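Local coordinates for allophycocyanin beta-18 subunit apoprotein (Chroococcidiopsis thermalis PCC 7203, PDB 6HRK), which binds biliverdin IX alpha and fluoresces in the far-red, as an artificial biliprotein derived from a light-harvesting allophycocyanin subunit, at residues A[75-80]-A[127-132]; A[103-108]-A[122-127]. The protein carries 18 engineered substitutions. One frame throughout, in Å; residues are numbered along the deposited sequence.

In the fold
Helix 125-134 is the element common to both contacts: contact 1 sets it against the start of helix 77-90, contact 2 against the middle of helix 94-115. The two centres lie about 13 Å apart, and the segments share Phe127. Along the chain, contact 2 is nested inside the loop that contact 1 closes, since helices 77-90 and 94-115 follow one another before the chain returns as helix 125-134. A salt bridge from Lys105 of contact 2 to Asp128 of contact 1 ties them directly. Together they fasten this late, short helix into the all-helical, globin-related phycobilisome fold, with the side chains of Leu80 and Met104 about 6 and 7 Å from the bound biliverdin.

Contact 1 of 2, residues A[75-80]-A[127-132]; sequences LDERML and FDYIAR. Engineered in segment 75-80: Met79 (natural residue Leu). Engineered in segment 127-132: Ile130 (natural residue Val), Ala131 (natural residue Val).
Leu80 and Ile130 mark the closest backbone approach, with 7.1 Å from CA to CA, where the first turn of helix 77-90, with Asp76 at the N-cap position, faces helix 125-134. At this distance the side chains must do the joining. Tyr129 spans the gap: its CG stands anti to the backbone N (chi1 179°), which carries the ring out toward helix 77-90. There Tyr129 OH donates a hydrogen bond to Glu77 OE1, 2.7 Å away, meeting the carboxylate on its anti side and 19° out of its plane. The extended Glu77 chain crosses the tyrosine at about a right angle, and its CB also lies beside the hydroxyl. Behind this polar pair comes an apolar layer. Leu80 CD1 touches both Tyr129 CE2 and Ile130 CG1, each at 3.9 Å, while Leu75 CD1 meets the end of the engineered Ile130, 3.7 Å from its CD1, and approaches the tyrosine ring at its edge. Met62 and Phe59 of helix 46-69 continue the layer beside Leu75 and Ile130. The contact is thus part apolar, part polar: Leu80 and Ile130 are buried, with Leu75 less so, and a single hydroxyl-to-carboxylate bond to the solvent-exposed Glu77 probably limits how far the tyrosine ring can swing.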
loop_
_atom_site.group_PDB
_atom_site.type_symbol
_atom_site.label_atom_id
_atom_site.label_comp_id
_atom_site.label_asym_id
_atom_site.label_seq_id
_atom_site.Cartn_x
_atom_site.Cartn_y
_atom_site.Cartn_z
ATOM N N LEU A 75 -11.227 3.311 -8.116
ATOM C CA LEU A 75 -11.322 3.246 -6.654
ATOM C C LEU A 75 -12.339 4.258 -6.125
ATOM O O LEU A 75 -12.337 5.417 -6.537
ATOM C CB LEU A 75 -9.953 3.504 -6.009
ATOM C CG LEU A 75 -8.825 2.530 -6.374
ATOM C CD1 LEU A 75 -7.467 3.124 -6.034
ATOM C CD2 LEU A 75 -9.013 1.189 -5.683
ATOM N N ASP A 76 -13.199 3.810 -5.213
ATOM C CA ASP A 76 -14.264 4.643 -4.657
ATOM C C ASP A 76 -13.687 5.563 -3.578
ATOM O O ASP A 76 -13.152 5.085 -2.574
ATOM C CB ASP A 76 -15.375 3.757 -4.075
ATOM C CG ASP A 76 -16.657 4.524 -3.770
ATOM O OD1 ASP A 76 -16.968 5.509 -4.474
ATOM O OD2 ASP A 76 -17.371 4.121 -2.828
ATOM N N GLU A 77 -13.792 6.876 -3.796
ATOM C CA GLU A 77 -13.236 7.875 -2.875
ATOM C C GLU A 77 -13.978 7.921 -1.533
ATOM O O GLU A 77 -13.371 8.225 -0.505
ATOM C CB GLU A 77 -13.223 9.267 -3.527
ATOM C CG GLU A 77 -12.474 10.333 -2.733
ATOM C CD GLU A 77 -12.190 11.588 -3.540
ATOM O OE1 GLU A 77 -11.236 11.570 -4.348
ATOM O OE2 GLU A 77 -12.906 12.597 -3.358
ATOM N N ARG A 78 -15.281 7.631 -1.547
ATOM C CA ARG A 78 -16.074 7.529 -0.313
ATOM C C ARG A 78 -15.650 6.340 0.546
ATOM O O ARG A 78 -15.626 6.439 1.772
ATOM C CB ARG A 78 -17.567 7.416 -0.637
ATOM N N MET A 79 -15.320 5.225 -0.105
ATOM C CA MET A 79 -14.866 4.012 0.584
ATOM C C MET A 79 -13.503 4.218 1.248
ATOM O O MET A 79 -13.294 3.786 2.386
ATOM C CB MET A 79 -14.790 2.835 -0.397
ATOM C CG MET A 79 -14.690 1.469 0.264
ATOM S SD MET A 79 -13.969 0.221 -0.816
ATOM C CE MET A 79 -15.089 0.299 -2.214
ATOM N N LEU A 80 -12.587 4.870 0.530
ATOM C CA LEU A 80 -11.261 5.206 1.065
ATOM C C LEU A 80 -11.350 6.262 2.167
ATOM O O LEU A 80 -10.618 6.187 3.156
ATOM C CB LEU A 80 -10.323 5.682 -0.049
ATOM C CG LEU A 80 -10.007 4.676 -1.159
ATOM C CD1 LEU A 80 -9.201 5.357 -2.255
ATOM C CD2 LEU A 80 -9.271 3.453 -0.627
ATOM N N PHE A 127 -1.016 4.466 -5.595
ATOM C CA PHE A 127 -0.295 4.509 -4.317
ATOM C C PHE A 127 -0.361 5.921 -3.747
ATOM O O PHE A 127 -0.699 6.104 -2.579
ATOM C CB PHE A 127 1.169 4.083 -4.481
ATOM C CG PHE A 127 1.352 2.629 -4.819
ATOM C CD1 PHE A 127 1.315 2.199 -6.136
ATOM C CD2 PHE A 127 1.584 1.692 -3.821
ATOM C CE1 PHE A 127 1.492 0.860 -6.458
ATOM C CE2 PHE A 127 1.764 0.351 -4.131
ATOM C CZ PHE A 127 1.715 -0.066 -5.451
ATOM N N ASP A 128 -0.041 6.907 -4.586
ATOM C CA ASP A 128 -0.145 8.328 -4.220
ATOM C C ASP A 128 -1.591 8.807 -4.014
ATOM O O ASP A 128 -1.824 9.734 -3.236
ATOM C CB ASP A 128 0.529 9.219 -5.277
ATOM C CG ASP A 128 2.044 9.051 -5.325
ATOM O OD1 ASP A 128 2.663 8.678 -4.305
ATOM O OD2 ASP A 128 2.625 9.318 -6.396
ATOM N N TYR A 129 -2.547 8.197 -4.714
ATOM C CA TYR A 129 -3.958 8.569 -4.582
ATOM C C TYR A 129 -4.541 8.077 -3.258
ATOM O O TYR A 129 -5.126 8.859 -2.504
ATOM C CB TYR A 129 -4.784 8.026 -5.752
ATOM C CG TYR A 129 -6.258 8.356 -5.652
ATOM C CD1 TYR A 129 -6.704 9.671 -5.757
ATOM C CD2 TYR A 129 -7.206 7.355 -5.435
ATOM C CE1 TYR A 129 -8.054 9.981 -5.659
ATOM C CE2 TYR A 129 -8.557 7.653 -5.339
ATOM C CZ TYR A 129 -8.976 8.966 -5.450
ATOM O OH TYR A 129 -10.316 9.262 -5.353
ATOM N N ILE A 130 -4.375 6.784 -2.986
ATOM C CA ILE A 130 -4.840 6.179 -1.730
ATOM C C ILE A 130 -4.127 6.814 -0.527
ATOM O O ILE A 130 -4.764 7.083 0.491
ATOM C CB ILE A 130 -4.669 4.633 -1.735
ATOM C CG1 ILE A 130 -5.608 3.997 -2.774
ATOM C CG2 ILE A 130 -4.963 4.036 -0.359
ATOM C CD1 ILE A 130 -5.299 2.549 -3.095
ATOM N N ALA A 131 -2.823 7.061 -0.656
ATOM C CA ALA A 131 -2.053 7.769 0.377
ATOM C C ALA A 131 -2.555 9.197 0.624
ATOM O O ALA A 131 -2.586 9.652 1.771
ATOM C CB ALA A 131 -0.574 7.790 0.019
ATOM N N ARG A 132 -2.942 9.891 -0.446
ATOM C CA ARG A 132 -3.475 11.255 -0.351
ATOM C C ARG A 132 -4.822 11.323 0.363
ATOM O O ARG A 132 -5.020 12.175 1.228
ATOM C CB ARG A 132 -3.603 11.885 -1.743
#

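Contact 2 of 2, residues A[103-108]-A[122-127]. Engineered in segment 103-108: Lys106 (natural residue Asn).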
loop_
_atom_site.group_PDB
_atom_site.type_symbol
_atom_site.label_atom_id
_atom_site.label_comp_id
_atom_site.label_asym_id
_atom_site.label_seq_id
_atom_site.Cartn_x
_atom_site.Cartn_y
_atom_site.Cartn_z
ATOM N N LEU A 103 5.881 2.986 0.834
ATOM C CA LEU A 103 6.961 1.995 0.898
ATOM C C LEU A 103 6.712 0.876 -0.101
ATOM O O LEU A 103 7.615 0.506 -0.854
ATOM C CB LEU A 103 7.094 1.400 2.307
ATOM C CG LEU A 103 7.747 2.285 3.373
ATOM C CD1 LEU A 103 7.457 1.737 4.761
ATOM C CD2 LEU A 103 9.248 2.406 3.147
ATOM N N MET A 104 5.486 0.346 -0.099
ATOM C CA MET A 104 5.064 -0.687 -1.058
ATOM C C MET A 104 5.182 -0.222 -2.510
ATOM O O MET A 104 5.479 -1.033 -3.385
ATOM C CB MET A 104 3.635 -1.178 -0.764
ATOM C CG MET A 104 3.546 -2.159 0.398
ATOM S SD MET A 104 1.920 -2.918 0.621
ATOM C CE MET A 104 0.901 -1.477 0.922
ATOM N N LYS A 105 4.958 1.070 -2.763
ATOM C CA LYS A 105 5.261 1.665 -4.076
ATOM C C LYS A 105 6.742 1.471 -4.410
ATOM O O LYS A 105 7.076 0.969 -5.483
ATOM C CB LYS A 105 4.918 3.161 -4.104
ATOM C CG LYS A 105 5.174 3.847 -5.443
ATOM C CD LYS A 105 4.706 5.293 -5.448
ATOM C CE LYS A 105 5.658 6.211 -4.701
ATOM N NZ LYS A 105 5.180 7.622 -4.721
ATOM N N LYS A 106 7.607 1.866 -3.478
ATOM C CA LYS A 106 9.060 1.765 -3.642
ATOM C C LYS A 106 9.544 0.335 -3.885
ATOM O O LYS A 106 10.405 0.119 -4.735
ATOM C CB LYS A 106 9.781 2.347 -2.421
ATOM N N ILE A 107 8.985 -0.631 -3.153
ATOM C CA ILE A 107 9.381 -2.042 -3.306
ATOM C C ILE A 107 8.944 -2.579 -4.678
ATOM O O ILE A 107 9.683 -3.340 -5.306
ATOM C CB ILE A 107 8.835 -2.960 -2.173
ATOM C CG1 ILE A 107 9.185 -2.422 -0.771
ATOM C CG2 ILE A 107 9.375 -4.382 -2.317
ATOM C CD1 ILE A 107 10.612 -1.942 -0.596
ATOM N N VAL A 108 7.754 -2.181 -5.130
ATOM C CA VAL A 108 7.259 -2.541 -6.468
ATOM C C VAL A 108 8.127 -1.915 -7.566
ATOM O O VAL A 108 8.462 -2.586 -8.539
ATOM C CB VAL A 108 5.763 -2.162 -6.650
ATOM C CG1 VAL A 108 5.318 -2.280 -8.107
ATOM C CG2 VAL A 108 4.887 -3.048 -5.775
ATOM N N PHE A 122 3.455 5.770 -14.364
ATOM C CA PHE A 122 2.035 5.380 -14.183
ATOM C C PHE A 122 1.718 4.488 -12.968
ATOM O O PHE A 122 0.606 4.538 -12.441
ATOM C CB PHE A 122 1.497 4.703 -15.460
ATOM C CG PHE A 122 2.100 3.347 -15.742
ATOM C CD1 PHE A 122 1.519 2.188 -15.226
ATOM C CD2 PHE A 122 3.237 3.223 -16.537
ATOM C CE1 PHE A 122 2.068 0.940 -15.485
ATOM C CE2 PHE A 122 3.790 1.978 -16.800
ATOM C CZ PHE A 122 3.206 0.833 -16.273
ATOM N N VAL A 123 2.683 3.665 -12.556
ATOM C CA VAL A 123 2.555 2.806 -11.365
ATOM C C VAL A 123 2.313 3.591 -10.069
ATOM O O VAL A 123 1.620 3.097 -9.181
ATOM C CB VAL A 123 3.789 1.863 -11.233
ATOM C CG1 VAL A 123 3.917 1.233 -9.847
ATOM C CG2 VAL A 123 3.704 0.776 -12.291
ATOM N N ASP A 124 2.872 4.796 -9.973
ATOM C CA ASP A 124 2.747 5.639 -8.771
ATOM C C ASP A 124 1.296 6.001 -8.417
ATOM O O ASP A 124 0.922 6.005 -7.241
ATOM C CB ASP A 124 3.553 6.939 -8.944
ATOM C CG ASP A 124 5.059 6.704 -9.047
ATOM O OD1 ASP A 124 5.489 5.559 -9.309
ATOM O OD2 ASP A 124 5.819 7.682 -8.870
ATOM N N GLU A 125 0.499 6.290 -9.444
ATOM C CA GLU A 125 -0.842 6.892 -9.304
ATOM C C GLU A 125 -1.729 6.389 -8.138
ATOM O O GLU A 125 -2.093 7.189 -7.272
ATOM C CB GLU A 125 -1.586 6.820 -10.653
ATOM C CG GLU A 125 -3.093 7.013 -10.577
ATOM C CD GLU A 125 -3.747 7.154 -11.933
ATOM O OE1 GLU A 125 -3.141 6.799 -12.967
ATOM O OE2 GLU A 125 -4.901 7.612 -11.942
ATOM N N PRO A 126 -2.095 5.087 -8.118
ATOM C CA PRO A 126 -2.990 4.609 -7.051
ATOM C C PRO A 126 -2.349 4.487 -5.661
ATOM O O PRO A 126 -3.077 4.397 -4.670
ATOM C CB PRO A 126 -3.423 3.237 -7.560
ATOM C CG PRO A 126 -2.273 2.773 -8.375
ATOM C CD PRO A 126 -1.769 4.006 -9.067
ATOM N N PHE A 127 -1.016 4.466 -5.595
ATOM C CA PHE A 127 -0.295 4.509 -4.317
ATOM C C PHE A 127 -0.361 5.921 -3.747
ATOM O O PHE A 127 -0.699 6.104 -2.579
ATOM C CB PHE A 127 1.169 4.083 -4.481
ATOM C CG PHE A 127 1.352 2.629 -4.819
ATOM C CD1 PHE A 127 1.315 2.199 -6.136
ATOM C CD2 PHE A 127 1.584 1.692 -3.821
ATOM C CE1 PHE A 127 1.492 0.860 -6.458
ATOM C CE2 PHE A 127 1.764 0.351 -4.131
ATOM C CZ PHE A 127 1.715 -0.066 -5.451
#
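Lys105 lies across Phe127, and the two bury more surface here than any other residues; their CA atoms are 6.2 Å apart. The aliphatic root of the lysine does the touching. Lys105 CB sits over one face of the ring, 4.0 Å from its centroid and 28° off the normal, a CH-pi contact, while Lys105 N comes within 3.5 Å of Phe127 CE2. With CG anti to the backbone N (chi1 -179°) and chi2 also near 180°, the lysine chain runs on past Phe127 CB and brings CD to 3.9 Å from both CA and CG of Asp124; a bend at chi3 (77°) then turns CE and NZ. Its ammonium ends 4.2 Å from Asp124 OD2, too far for a salt bridge; it pairs instead with Asp128 and also bonds Gln102, whereas Asp124 is paired with Lys109. The phenylalanine also reaches Met104, whose CB is 4.1 Å from CE2, and Val108 CG2 near CZ. Beyond the ring, Val108 CG1 meets Val123 CG1 at 4.2 Å, extending the apolar seam. Were Phe127 cut back to an alanine, Lys105 CB would probably lose the ring face it lies over, and a gap would open beside Met104 and Val108, between the two segments. The seam joins the middle of helix 94-115 to the approach and first turn of helix 125-134. Helix 46-69 adds Leu60 and Cys63 against Phe127, helix 4-16 meets Val108 and Val123 through Ile14 and Val10, and helix 18-32 touches Met104 through Ala25.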